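Local coordinates for protein endopolygalacturonase (Chondrostereum purpureum, PDB 1K5C) that probably hydrolyses the alpha-1,4 links of polygalacturonate chains, as a family 28 glycoside hydrolase with a right-handed parallel beta-helix fold, at residues G149-G154 with N171-I176. Numbering follows the deposited sequence.
Sequences GHNTDG and NQDDCI
The CA atoms of Asp-153 and Asp-174 are 4.9 Å apart, and so are those of Gly-154 and Cys-175. The segments are loops on successive coils of the parallel beta-helix, each leading into a strand of the same parallel sheet. Gly-154 N donates to Asp-174 O over 3.0 Å. The side chain of Asn-171 reaches between the coils. Its CG sits between the backbone N and carbonyl carbon (chi1 72°), and ND2 is 2.8 Å from Thr-152 O. This donor stands above the carbonyl plane. ND2 also donates to Asp-174 O, which thus takes two N-H groups. Thr-152 OG1 accepts from Gln-172 N.

Asn-151 and Asp-173 bind galacturonate in a ligand-bound structure of this protein; no sugar acid is bound here. Their side chains run side by side, planes 29° apart. Asn-151 OD1 is held by Thr-90 N. Asp-153, Asp-173 and Asp-174 form the acidic cluster characteristic of family 28 active sites. Asp-173 OD1 accepts from Asp-174 N through its anti lone pair. Asp-174 OD2 forms a salt bridge with Lys-228. One water donates to both Asp-153 OD2, at 2.8 Å, and Asp-174 OD2, at 2.7 Å.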
loop_
_atom_site.group_PDB
_atom_site.type_symbol
_atom_site.label_atom_id
_atom_site.label_comp_id
_atom_site.label_asym_id
_atom_site.label_seq_id
_atom_site.Cartn_x
_atom_site.Cartn_y
_atom_site.Cartn_z
ATOM N N GLY A 149 3.765 -16.684 1.135
ATOM C CA GLY A 149 3.995 -15.262 0.885
ATOM C C GLY A 149 3.720 -14.467 2.159
ATOM O O GLY A 149 2.823 -14.794 2.942
ATOM N N HIS A 150 4.517 -13.425 2.380
ATOM C CA HIS A 150 4.416 -12.706 3.657
ATOM C C HIS A 150 5.010 -11.307 3.464
ATOM O O HIS A 150 5.992 -11.141 2.729
ATOM C CB HIS A 150 5.211 -13.495 4.736
ATOM C CG HIS A 150 4.741 -13.215 6.081
ATOM N ND1 HIS A 150 3.627 -13.875 6.592
ATOM C CD2 HIS A 150 5.198 -12.377 7.066
ATOM C CE1 HIS A 150 3.426 -13.422 7.826
ATOM N NE2 HIS A 150 4.338 -12.517 8.137
ATOM N N ASN A 151 4.420 -10.296 4.110
ATOM C CA ASN A 151 4.899 -8.917 3.968
ATOM C C ASN A 151 4.887 -8.488 2.485
ATOM O O ASN A 151 5.688 -7.646 2.076
ATOM C CB ASN A 151 6.276 -8.656 4.574
ATOM C CG ASN A 151 6.322 -9.019 6.061
ATOM O OD1 ASN A 151 7.051 -9.945 6.478
ATOM N ND2 ASN A 151 5.578 -8.321 6.858
ATOM N N THR A 152 3.907 -9.001 1.733
ATOM C CA THR A 152 3.785 -8.712 0.300
ATOM C C THR A 152 2.903 -7.497 0.036
ATOM O O THR A 152 2.026 -7.490 -0.850
ATOM C CB THR A 152 3.283 -9.958 -0.424
ATOM O OG1 THR A 152 2.199 -10.530 0.343
ATOM C CG2 THR A 152 4.428 -10.976 -0.621
ATOM N N ASP A 153 3.191 -6.408 0.775
ATOM C CA ASP A 153 2.416 -5.172 0.632
ATOM C C ASP A 153 2.328 -4.763 -0.837
ATOM O O ASP A 153 3.308 -4.785 -1.572
ATOM C CB ASP A 153 3.101 -3.995 1.353
ATOM C CG ASP A 153 3.374 -4.188 2.828
ATOM O OD1 ASP A 153 3.450 -5.337 3.314
ATOM O OD2 ASP A 153 3.562 -3.129 3.504
ATOM N N GLY A 154 1.133 -4.315 -1.252
ATOM C CA GLY A 154 0.996 -3.850 -2.638
ATOM C C GLY A 154 1.752 -2.533 -2.890
ATOM O O GLY A 154 2.666 -2.479 -3.734
ATOM N N ASN A 171 -2.624 -10.358 -2.560
ATOM C CA ASN A 171 -1.404 -10.496 -1.766
ATOM C C ASN A 171 -1.717 -11.072 -0.391
ATOM O O ASN A 171 -2.763 -11.697 -0.208
ATOM C CB ASN A 171 -0.645 -9.144 -1.694
ATOM C CG ASN A 171 -1.385 -8.176 -0.813
ATOM O OD1 ASN A 171 -2.582 -8.378 -0.522
ATOM N ND2 ASN A 171 -0.717 -7.091 -0.408
ATOM N N GLN A 172 -0.744 -10.909 0.536
ATOM C CA GLN A 172 -0.811 -11.505 1.868
ATOM C C GLN A 172 -0.579 -10.460 2.960
ATOM O O GLN A 172 -0.370 -10.829 4.123
ATOM C CB GLN A 172 0.169 -12.676 2.069
ATOM C CG GLN A 172 -0.048 -13.814 1.103
ATOM C CD GLN A 172 0.416 -13.545 -0.307
ATOM O OE1 GLN A 172 -0.336 -13.934 -1.299
ATOM N NE2 GLN A 172 1.559 -12.997 -0.507
ATOM N N ASP A 173 -0.587 -9.181 2.624
ATOM C CA ASP A 173 -0.396 -8.125 3.631
ATOM C C ASP A 173 -1.170 -6.899 3.161
ATOM O O ASP A 173 -2.094 -7.014 2.347
ATOM C CB ASP A 173 1.121 -7.887 3.913
ATOM C CG ASP A 173 1.380 -7.381 5.325
ATOM O OD1 ASP A 173 0.933 -6.264 5.650
ATOM O OD2 ASP A 173 2.026 -8.102 6.098
ATOM N N ASP A 174 -0.832 -5.733 3.690
ATOM C CA ASP A 174 -1.616 -4.536 3.356
ATOM C C ASP A 174 -1.715 -4.381 1.843
ATOM O O ASP A 174 -0.732 -4.469 1.120
ATOM C CB ASP A 174 -0.956 -3.305 3.988
ATOM C CG ASP A 174 -1.069 -3.302 5.502
ATOM O OD1 ASP A 174 -2.102 -3.785 5.984
ATOM O OD2 ASP A 174 -0.174 -2.736 6.150
ATOM N N CYS A 175 -2.920 -4.056 1.377
ATOM C CA CYS A 175 -3.109 -3.691 -0.031
ATOM C C CYS A 175 -2.313 -2.408 -0.357
ATOM O O CYS A 175 -1.566 -2.321 -1.323
ATOM C CB CYS A 175 -4.621 -3.567 -0.252
ATOM S SG CYS A 175 -5.064 -3.227 -1.949
ATOM N N ILE A 176 -2.512 -1.448 0.535
ATOM C CA ILE A 176 -1.718 -0.214 0.618
ATOM C C ILE A 176 -1.424 0.004 2.098
ATOM O O ILE A 176 -2.288 -0.278 2.940
ATOM C CB ILE A 176 -2.434 1.029 0.004
ATOM C CG1 ILE A 176 -1.567 2.282 0.131
ATOM C CG2 ILE A 176 -3.853 1.220 0.563
ATOM C CD1 ILE A 176 -2.063 3.454 -0.722
HETATM O O HOH W 1 2.310 -10.790 5.862
HETATM O O HOH W 2 2.529 -2.580 5.996
#